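PDB 4ACK: TSSL from Francisella novicida, which is a conserved component of the type VI secretion machinery, a protein-transport system tied to virulence, and probably works at the inner membrane with this domain in the cytoplasm. Local coordinates for residues Cys58-Phe63 and Thr107-Ser112; Tyr94-Lys97 and Glu101-Phe104; Leu65-Asp70 and Asn130-Lys135. All blocks are in the same frame, centred on the assembly; numbering follows the deposited sequence.

Contact 1 (Cys58-Phe63 and Thr107-Ser112)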
loop_
_atom_site.group_PDB
_atom_site.type_symbol
_atom_site.label_atom_id
_atom_site.label_comp_id
_atom_site.label_asym_id
_atom_site.label_seq_id
_atom_site.Cartn_x
_atom_site.Cartn_y
_atom_site.Cartn_z
ATOM N N CYS A 58 -11.247 1.796 -6.729
ATOM C CA CYS A 58 -9.889 2.007 -7.182
ATOM C C CYS A 58 -9.046 2.582 -6.033
ATOM O O CYS A 58 -7.962 2.077 -5.741
ATOM C CB CYS A 58 -9.866 2.928 -8.384
ATOM S SG CYS A 58 -10.653 2.174 -9.865
ATOM N N LYS A 59 -9.565 3.617 -5.375
ATOM C CA LYS A 59 -8.897 4.120 -4.151
ATOM C C LYS A 59 -8.684 3.053 -3.074
ATOM O O LYS A 59 -7.629 3.006 -2.455
ATOM C CB LYS A 59 -9.628 5.336 -3.576
ATOM C CG LYS A 59 -9.136 5.764 -2.148
ATOM C CD LYS A 59 -9.838 7.081 -1.728
ATOM C CE LYS A 59 -11.270 6.711 -1.183
ATOM N NZ LYS A 59 -11.843 7.834 -0.490
ATOM N N TYR A 60 -9.650 2.182 -2.840
ATOM C CA TYR A 60 -9.453 1.199 -1.817
ATOM C C TYR A 60 -8.306 0.223 -2.124
ATOM O O TYR A 60 -7.801 -0.485 -1.248
ATOM C CB TYR A 60 -10.729 0.419 -1.576
ATOM C CG TYR A 60 -11.790 1.149 -0.765
ATOM C CD1 TYR A 60 -11.648 2.516 -0.415
ATOM C CD2 TYR A 60 -12.952 0.487 -0.405
ATOM C CE1 TYR A 60 -12.601 3.155 0.328
ATOM C CE2 TYR A 60 -13.937 1.121 0.346
ATOM C CZ TYR A 60 -13.754 2.438 0.710
ATOM O OH TYR A 60 -14.741 3.015 1.472
ATOM N N ILE A 61 -7.953 0.107 -3.392
ATOM C CA ILE A 61 -6.956 -0.851 -3.785
ATOM C C ILE A 61 -5.632 -0.087 -3.825
ATOM O O ILE A 61 -4.678 -0.573 -3.303
ATOM C CB ILE A 61 -7.276 -1.409 -5.191
ATOM C CG1 ILE A 61 -8.467 -2.340 -5.113
ATOM C CG2 ILE A 61 -6.032 -2.121 -5.840
ATOM C CD1 ILE A 61 -9.162 -2.445 -6.499
ATOM N N VAL A 62 -5.602 1.115 -4.408
ATOM C CA VAL A 62 -4.348 1.814 -4.595
ATOM C C VAL A 62 -3.882 2.627 -3.327
ATOM O O VAL A 62 -2.703 2.747 -3.079
ATOM C CB VAL A 62 -4.447 2.760 -5.809
ATOM C CG1 VAL A 62 -3.182 3.725 -5.985
ATOM C CG2 VAL A 62 -4.725 1.911 -7.084
ATOM N N PHE A 63 -4.806 3.218 -2.571
ATOM C CA PHE A 63 -4.328 3.978 -1.383
ATOM C C PHE A 63 -3.479 3.114 -0.392
ATOM O O PHE A 63 -2.449 3.562 0.067
ATOM C CB PHE A 63 -5.485 4.611 -0.643
ATOM C CG PHE A 63 -5.042 5.413 0.536
ATOM C CD1 PHE A 63 -4.815 4.792 1.777
ATOM C CD2 PHE A 63 -4.777 6.770 0.385
ATOM C CE1 PHE A 63 -4.381 5.561 2.881
ATOM C CE2 PHE A 63 -4.325 7.556 1.496
ATOM C CZ PHE A 63 -4.130 6.946 2.716
ATOM N N THR A 107 -10.158 -1.155 5.431
ATOM C CA THR A 107 -10.289 -2.557 5.756
ATOM C C THR A 107 -11.638 -2.822 6.471
ATOM O O THR A 107 -12.324 -3.785 6.118
ATOM C CB THR A 107 -9.106 -3.043 6.598
ATOM O OG1 THR A 107 -7.860 -2.760 5.881
ATOM C CG2 THR A 107 -9.218 -4.539 6.920
ATOM N N ASP A 108 -12.009 -1.962 7.455
ATOM C CA ASP A 108 -13.350 -1.999 8.046
ATOM C C ASP A 108 -14.438 -2.004 6.967
ATOM O O ASP A 108 -15.344 -2.776 7.031
ATOM C CB ASP A 108 -13.619 -0.782 8.975
ATOM C CG ASP A 108 -12.759 -0.810 10.233
ATOM O OD1 ASP A 108 -12.353 -1.891 10.688
ATOM O OD2 ASP A 108 -12.438 0.281 10.731
ATOM N N ASN A 109 -14.353 -1.099 6.018
ATOM C CA ASN A 109 -15.365 -1.012 5.005
ATOM C C ASN A 109 -15.480 -2.277 4.158
ATOM O O ASN A 109 -16.574 -2.867 4.090
ATOM C CB ASN A 109 -15.139 0.189 4.152
ATOM C CG ASN A 109 -15.341 1.509 4.936
ATOM O OD1 ASN A 109 -15.796 1.492 6.081
ATOM N ND2 ASN A 109 -15.017 2.644 4.308
ATOM N N ILE A 110 -14.365 -2.756 3.597
ATOM C CA ILE A 110 -14.434 -3.965 2.747
ATOM C C ILE A 110 -14.795 -5.173 3.551
ATOM O O ILE A 110 -15.324 -6.133 3.015
ATOM C CB ILE A 110 -13.162 -4.209 1.947
ATOM C CG1 ILE A 110 -11.994 -4.736 2.801
ATOM C CG2 ILE A 110 -12.823 -2.958 1.185
ATOM C CD1 ILE A 110 -10.681 -4.979 1.904
ATOM N N LEU A 111 -14.542 -5.129 4.863
ATOM C CA LEU A 111 -14.893 -6.304 5.675
ATOM C C LEU A 111 -16.365 -6.314 6.137
ATOM O O LEU A 111 -16.892 -7.369 6.494
ATOM C CB LEU A 111 -13.950 -6.523 6.893
ATOM C CG LEU A 111 -12.540 -7.130 6.696
ATOM C CD1 LEU A 111 -11.801 -6.994 8.001
ATOM C CD2 LEU A 111 -12.577 -8.645 6.289
ATOM N N SER A 112 -16.950 -5.149 6.270
ATOM C CA SER A 112 -18.327 -4.997 6.658
ATOM C C SER A 112 -19.349 -5.404 5.618
ATOM O O SER A 112 -20.331 -6.007 5.928
ATOM C CB SER A 112 -18.598 -3.607 7.174
ATOM O OG SER A 112 -18.922 -2.764 6.135
#
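Tyr60 reaches out from helix 55-79 to Asn109 and Ile110 of helix 99-112, and this long aromatic side chain spans most of the gap between two helices that stay well apart, with the CA atoms of Tyr60 and Thr107 8.5 Å from each other. The polar part is a single hydrogen bond: Asn109 ND2 donates to Tyr60 OH over 2.9 Å, with an angle of 152° at the hydrogen, slightly bent. The phenolic oxygen lies modestly out of the amide plane, and the two side chains meet nearly at right angles, ring and amide planes 42° apart. The apolar part lies nearer the CB end of the same ring, where CD2 of Tyr60 rests 3.8 Å from CG2 of Ile110. That methyl stands anti to the carbonyl carbon of Ile110, which brings it to CD2 of the ring, while the two side chains run past one another in opposite senses. On the far side of helix 55-79, Cys58, Ile61 and Val62 pack on Leu49 or Leu50 of helix 30-52. Ile110 also touches Ile152 of helix 143-153, and Ile61 lies against helix 118-129, so the contact forms one join within an all-helical bundle.

Contact 2 (Tyr94-Lys97 and Glu101-Phe104)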
loop_
_atom_site.group_PDB
_atom_site.type_symbol
_atom_site.label_atom_id
_atom_site.label_comp_id
_atom_site.label_asym_id
_atom_site.label_seq_id
_atom_site.Cartn_x
_atom_site.Cartn_y
_atom_site.Cartn_z
ATOM N N TYR A 94 -3.848 11.185 -3.317
ATOM C CA TYR A 94 -5.112 11.039 -2.627
ATOM C C TYR A 94 -5.346 12.124 -1.585
ATOM O O TYR A 94 -6.314 12.100 -0.819
ATOM C CB TYR A 94 -5.213 9.639 -2.019
ATOM C CG TYR A 94 -5.585 8.640 -3.077
ATOM C CD1 TYR A 94 -6.823 8.735 -3.762
ATOM C CD2 TYR A 94 -4.686 7.650 -3.458
ATOM C CE1 TYR A 94 -7.157 7.834 -4.782
ATOM C CE2 TYR A 94 -4.995 6.751 -4.455
ATOM C CZ TYR A 94 -6.232 6.837 -5.115
ATOM O OH TYR A 94 -6.505 5.925 -6.107
ATOM N N ASP A 95 -4.414 13.057 -1.567
ATOM C CA ASP A 95 -4.537 14.282 -0.828
ATOM C C ASP A 95 -4.750 14.071 0.650
ATOM O O ASP A 95 -5.456 14.846 1.283
ATOM C CB ASP A 95 -5.673 15.145 -1.398
ATOM C CG ASP A 95 -5.298 16.621 -1.430
ATOM O OD1 ASP A 95 -4.463 16.971 -2.308
ATOM O OD2 ASP A 95 -5.784 17.403 -0.562
ATOM N N ARG A 96 -4.171 13.015 1.206
ATOM C CA ARG A 96 -4.243 12.815 2.641
ATOM C C ARG A 96 -2.991 12.099 3.096
ATOM O O ARG A 96 -2.254 11.529 2.268
ATOM C CB ARG A 96 -5.522 12.095 3.054
ATOM C CG ARG A 96 -5.646 10.657 2.535
ATOM C CD ARG A 96 -7.080 10.165 2.688
ATOM N NE ARG A 96 -7.456 10.084 4.085
ATOM C CZ ARG A 96 -8.690 9.904 4.531
ATOM N NH1 ARG A 96 -9.709 9.812 3.695
ATOM N NH2 ARG A 96 -8.903 9.834 5.827
ATOM N N LYS A 97 -2.727 12.152 4.400
ATOM C CA LYS A 97 -1.473 11.652 4.896
ATOM C C LYS A 97 -1.695 10.850 6.179
ATOM O O LYS A 97 -0.786 10.635 6.931
ATOM C CB LYS A 97 -0.454 12.813 5.055
ATOM C CG LYS A 97 -0.721 13.726 6.228
ATOM C CD LYS A 97 -0.016 15.085 6.105
ATOM C CE LYS A 97 0.049 15.757 7.462
ATOM N NZ LYS A 97 0.707 17.079 7.346
ATOM N N GLU A 101 -3.825 5.070 9.834
ATOM C CA GLU A 101 -5.261 4.898 10.219
ATOM C C GLU A 101 -6.209 4.567 9.059
ATOM O O GLU A 101 -7.049 3.699 9.182
ATOM C CB GLU A 101 -5.767 6.207 10.895
ATOM C CG GLU A 101 -5.106 6.282 12.295
ATOM C CD GLU A 101 -5.414 7.512 13.127
ATOM O OE1 GLU A 101 -5.971 8.503 12.588
ATOM O OE2 GLU A 101 -5.068 7.447 14.347
ATOM N N TYR A 102 -6.104 5.299 7.963
ATOM C CA TYR A 102 -7.112 5.204 6.919
ATOM C C TYR A 102 -7.127 3.797 6.238
ATOM O O TYR A 102 -8.187 3.249 5.869
ATOM C CB TYR A 102 -6.961 6.370 5.918
ATOM C CG TYR A 102 -8.112 6.422 4.926
ATOM C CD1 TYR A 102 -9.434 6.373 5.356
ATOM C CD2 TYR A 102 -7.866 6.450 3.537
ATOM C CE1 TYR A 102 -10.503 6.410 4.396
ATOM C CE2 TYR A 102 -8.883 6.473 2.611
ATOM C CZ TYR A 102 -10.203 6.451 3.041
ATOM O OH TYR A 102 -11.209 6.498 2.092
ATOM N N VAL A 103 -5.968 3.158 6.145
ATOM C CA VAL A 103 -5.952 1.745 5.639
ATOM C C VAL A 103 -6.869 0.865 6.467
ATOM O O VAL A 103 -7.540 -0.029 5.932
ATOM C CB VAL A 103 -4.513 1.179 5.633
ATOM C CG1 VAL A 103 -4.475 -0.368 5.543
ATOM C CG2 VAL A 103 -3.654 1.898 4.613
ATOM N N PHE A 104 -6.886 1.041 7.789
ATOM C CA PHE A 104 -7.766 0.164 8.589
ATOM C C PHE A 104 -9.210 0.613 8.542
ATOM O O PHE A 104 -10.139 -0.213 8.647
ATOM C CB PHE A 104 -7.247 -0.046 10.027
ATOM C CG PHE A 104 -5.890 -0.686 10.043
ATOM C CD1 PHE A 104 -5.760 -2.055 9.884
ATOM C CD2 PHE A 104 -4.738 0.110 10.148
ATOM C CE1 PHE A 104 -4.491 -2.670 9.850
ATOM C CE2 PHE A 104 -3.493 -0.463 10.138
ATOM C CZ PHE A 104 -3.361 -1.878 9.991
#
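Arg96 lays its guanidinium flat over the ring of Tyr102, a compact example of cation-pi stacking between a connecting loop and the helix that follows it. The planes are only 7° apart and their centres 3.6 Å, close to true parallel stacking. Arg96 CZ sits 3.5 Å from the centroid of the Tyr102 ring, and 11° off its normal, so the charge lies over the face and not beyond the rim. Within this overlap NH1 stands above the middle of the ring, 3.5 Å from Tyr102 CZ, NH2 covers the CD1 side at 3.5 Å from Tyr102 CD1, and NE lies over the other side, 3.7 Å from Tyr102 CD2. The arginine gets there by a bend at chi3 (-65°), which folds its planar end back across the ring, while Tyr102, with CG turned away from its backbone N, offers one face to the loop. Around the stack the apolar element is Phe63 of helix 55-79, which meets Tyr102 edge-to-face and also touches Arg96.

Salt-bridge and hydrogen-bond partners lie just outside the pair. Arg96 NE forms a salt bridge with Asp98 OD1, and Tyr102 OH is hydrogen-bonded to Lys59 NZ on helix 55-79. These two bonds restrain the groups at their polar atoms, while the stack holds their faces together. Chemically, the ring's pi electrons and the carboxylate of Asp98 would probably both stabilise the arginine's fixed positive charge, and the buried tyrosine has its hydroxyl satisfied by the lysine.

Contact 3 (Leu65-Asp70 and Asn130-Lys135)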
loop_
_atom_site.group_PDB
_atom_site.type_symbol
_atom_site.label_atom_id
_atom_site.label_comp_id
_atom_site.label_asym_id
_atom_site.label_seq_id
_atom_site.Cartn_x
_atom_site.Cartn_y
_atom_site.Cartn_z
ATOM N N LEU A 65 -1.641 0.596 -0.923
ATOM C CA LEU A 65 -0.348 0.248 -1.476
ATOM C C LEU A 65 0.547 1.424 -1.343
ATOM O O LEU A 65 1.709 1.268 -0.982
ATOM C CB LEU A 65 -0.463 -0.192 -2.959
ATOM C CG LEU A 65 0.859 -0.433 -3.666
ATOM C CD1 LEU A 65 1.476 -1.655 -2.964
ATOM C CD2 LEU A 65 0.562 -0.699 -5.168
ATOM N N LEU A 66 0.044 2.616 -1.618
ATOM C CA LEU A 66 0.836 3.833 -1.393
ATOM C C LEU A 66 1.242 4.080 0.061
ATOM O O LEU A 66 2.355 4.610 0.341
ATOM C CB LEU A 66 0.078 5.070 -1.819
ATOM C CG LEU A 66 -0.495 5.100 -3.235
ATOM C CD1 LEU A 66 -1.114 6.469 -3.521
ATOM C CD2 LEU A 66 0.532 4.747 -4.287
ATOM N N ALA A 67 0.309 3.821 0.971
ATOM C CA ALA A 67 0.566 3.938 2.391
ATOM C C ALA A 67 1.624 2.913 2.847
ATOM O O ALA A 67 2.454 3.214 3.719
ATOM C CB ALA A 67 -0.717 3.717 3.166
ATOM N N TYR A 68 1.570 1.695 2.300
ATOM C CA TYR A 68 2.576 0.718 2.574
ATOM C C TYR A 68 3.989 1.229 2.096
ATOM O O TYR A 68 4.979 1.180 2.863
ATOM C CB TYR A 68 2.198 -0.617 1.959
ATOM C CG TYR A 68 3.376 -1.575 1.805
ATOM C CD1 TYR A 68 4.221 -1.532 0.650
ATOM C CD2 TYR A 68 3.729 -2.421 2.841
ATOM C CE1 TYR A 68 5.369 -2.378 0.538
ATOM C CE2 TYR A 68 4.845 -3.275 2.760
ATOM C CZ TYR A 68 5.655 -3.267 1.603
ATOM O OH TYR A 68 6.712 -4.148 1.571
ATOM N N VAL A 69 4.071 1.728 0.852
ATOM C CA VAL A 69 5.328 2.228 0.312
ATOM C C VAL A 69 5.837 3.413 1.166
ATOM O O VAL A 69 7.002 3.424 1.600
ATOM C CB VAL A 69 5.213 2.698 -1.134
ATOM C CG1 VAL A 69 6.536 3.322 -1.557
ATOM C CG2 VAL A 69 4.863 1.514 -2.078
ATOM N N ASP A 70 4.968 4.402 1.382
ATOM C CA ASP A 70 5.295 5.510 2.248
ATOM C C ASP A 70 5.827 5.053 3.608
ATOM O O ASP A 70 6.818 5.611 4.078
ATOM C CB ASP A 70 4.107 6.420 2.454
ATOM C CG ASP A 70 3.810 7.267 1.255
ATOM O OD1 ASP A 70 4.674 7.395 0.329
ATOM O OD2 ASP A 70 2.683 7.812 1.225
ATOM N N ASN A 130 3.415 -8.359 4.002
ATOM C CA ASN A 130 4.654 -7.558 3.996
ATOM C C ASN A 130 4.883 -6.536 5.154
ATOM O O ASN A 130 5.618 -5.549 4.984
ATOM C CB ASN A 130 4.838 -6.938 2.620
ATOM C CG ASN A 130 5.177 -8.024 1.584
ATOM O OD1 ASN A 130 6.353 -8.359 1.433
ATOM N ND2 ASN A 130 4.147 -8.689 1.013
ATOM N N ASP A 131 4.269 -6.803 6.312
ATOM C CA ASP A 131 4.525 -6.077 7.577
ATOM C C ASP A 131 4.116 -4.619 7.574
ATOM O O ASP A 131 4.804 -3.784 8.186
ATOM C CB ASP A 131 5.980 -6.255 8.024
ATOM C CG ASP A 131 6.306 -7.720 8.232
ATOM O OD1 ASP A 131 5.395 -8.483 8.584
ATOM O OD2 ASP A 131 7.441 -8.126 8.010
ATOM N N PHE A 132 3.029 -4.302 6.861
ATOM C CA PHE A 132 2.340 -3.051 7.129
ATOM C C PHE A 132 1.774 -3.076 8.565
ATOM O O PHE A 132 1.068 -4.012 8.965
ATOM C CB PHE A 132 1.213 -2.776 6.132
ATOM C CG PHE A 132 0.570 -1.426 6.313
ATOM C CD1 PHE A 132 1.225 -0.253 5.910
ATOM C CD2 PHE A 132 -0.666 -1.322 6.936
ATOM C CE1 PHE A 132 0.620 1.006 6.064
ATOM C CE2 PHE A 132 -1.272 -0.077 7.149
ATOM C CZ PHE A 132 -0.646 1.090 6.677
ATOM N N TYR A 133 2.109 -2.040 9.309
ATOM C CA TYR A 133 1.709 -1.886 10.729
ATOM C C TYR A 133 0.748 -0.703 10.933
ATOM O O TYR A 133 -0.163 -0.777 11.749
ATOM C CB TYR A 133 2.935 -1.666 11.619
ATOM C CG TYR A 133 3.904 -2.811 11.595
ATOM C CD1 TYR A 133 3.455 -4.135 11.552
ATOM C CD2 TYR A 133 5.270 -2.585 11.592
ATOM C CE1 TYR A 133 4.368 -5.203 11.527
ATOM C CE2 TYR A 133 6.178 -3.660 11.582
ATOM C CZ TYR A 133 5.707 -4.952 11.553
ATOM O OH TYR A 133 6.593 -6.002 11.512
ATOM N N GLY A 134 0.963 0.350 10.168
ATOM C CA GLY A 134 0.216 1.576 10.262
ATOM C C GLY A 134 0.159 2.013 11.707
ATOM O O GLY A 134 1.197 2.093 12.356
ATOM N N LYS A 135 -1.048 2.219 12.227
ATOM C CA LYS A 135 -1.259 2.850 13.575
ATOM C C LYS A 135 -0.803 1.885 14.629
ATOM O O LYS A 135 -0.612 2.234 15.801
ATOM C CB LYS A 135 -2.748 3.241 13.768
ATOM C CG LYS A 135 -3.683 2.028 13.788
ATOM C CD LYS A 135 -5.102 2.519 13.513
ATOM C CE LYS A 135 -6.116 1.848 14.411
ATOM N NZ LYS A 135 -7.551 1.975 13.858
#
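A Schellman motif ends helix 118-129 where Asn130 and Phe132 meet Tyr68 and Ala67 of helix 55-79, and it illustrates how a helix terminus can be packed against a neighbouring helix in an all-helical domain. Asp131, with positive phi, is its C-prime residue, and the backbone N-H groups of Asp131 and Phe132 turn back to carbonyls of the last helical turn. The chain then leaves the helix with Phe132 directed at helix 55-79, its CA 5.9 Å from that of Tyr68.

Tyr68 swings its ring to the loop with CG anti to the backbone N (chi1 161°), and its edge, not its face, does the touching. Asn130 O lies in the ring plane, 3.3 Å from Tyr68 CE2, while Asn130 CB is 3.5 Å from Tyr68 OH. The Asn130 amide itself is engaged at ND2 by Leu126 O. Phe132 slides past Tyr68 in the opposite direction and is wedged beside the helix backbone: CD1 approaches Tyr68 CA at 3.7 Å, and at the ring's edge CE1 lies 3.7 Å from Ala67 O and 4.2 Å from Ala67 CB. Val103 of helix 99-112 packs on both Phe132 and Ala67. Beyond the phenylalanine, the carboxylate of Glu71 on helix 55-79 takes hydrogen bonds from Tyr133 N and Gly134 N, and that Gly134 nitrogen stands 3.7 Å above the plane of the Phe132 ring, over its centre.

How the contacts relate
Helix 55-79 is common to contacts 1 and 3, whose centres lie about 14 Å apart and whose segments follow one another along it, while contacts 1 and 2 share helix 99-112. Contact 2 comes within about 11 Å, centre to centre, of each. It meets contact 1 through the side chain of Phe63, whose CE2 is 3.5 Å from Arg96 CG, and through Lys59 NZ, 3.0 Å from Tyr102 OH. Through Val103, the residue after Tyr102, it meets contact 3, where Val103 CG1 lies 3.6 Å from Phe132 CE2 and Val103 CG2 3.7 Å from Ala67 CB. Contacts 1 and 3 alternate along the chain, and contact 2 lies between the segments of each.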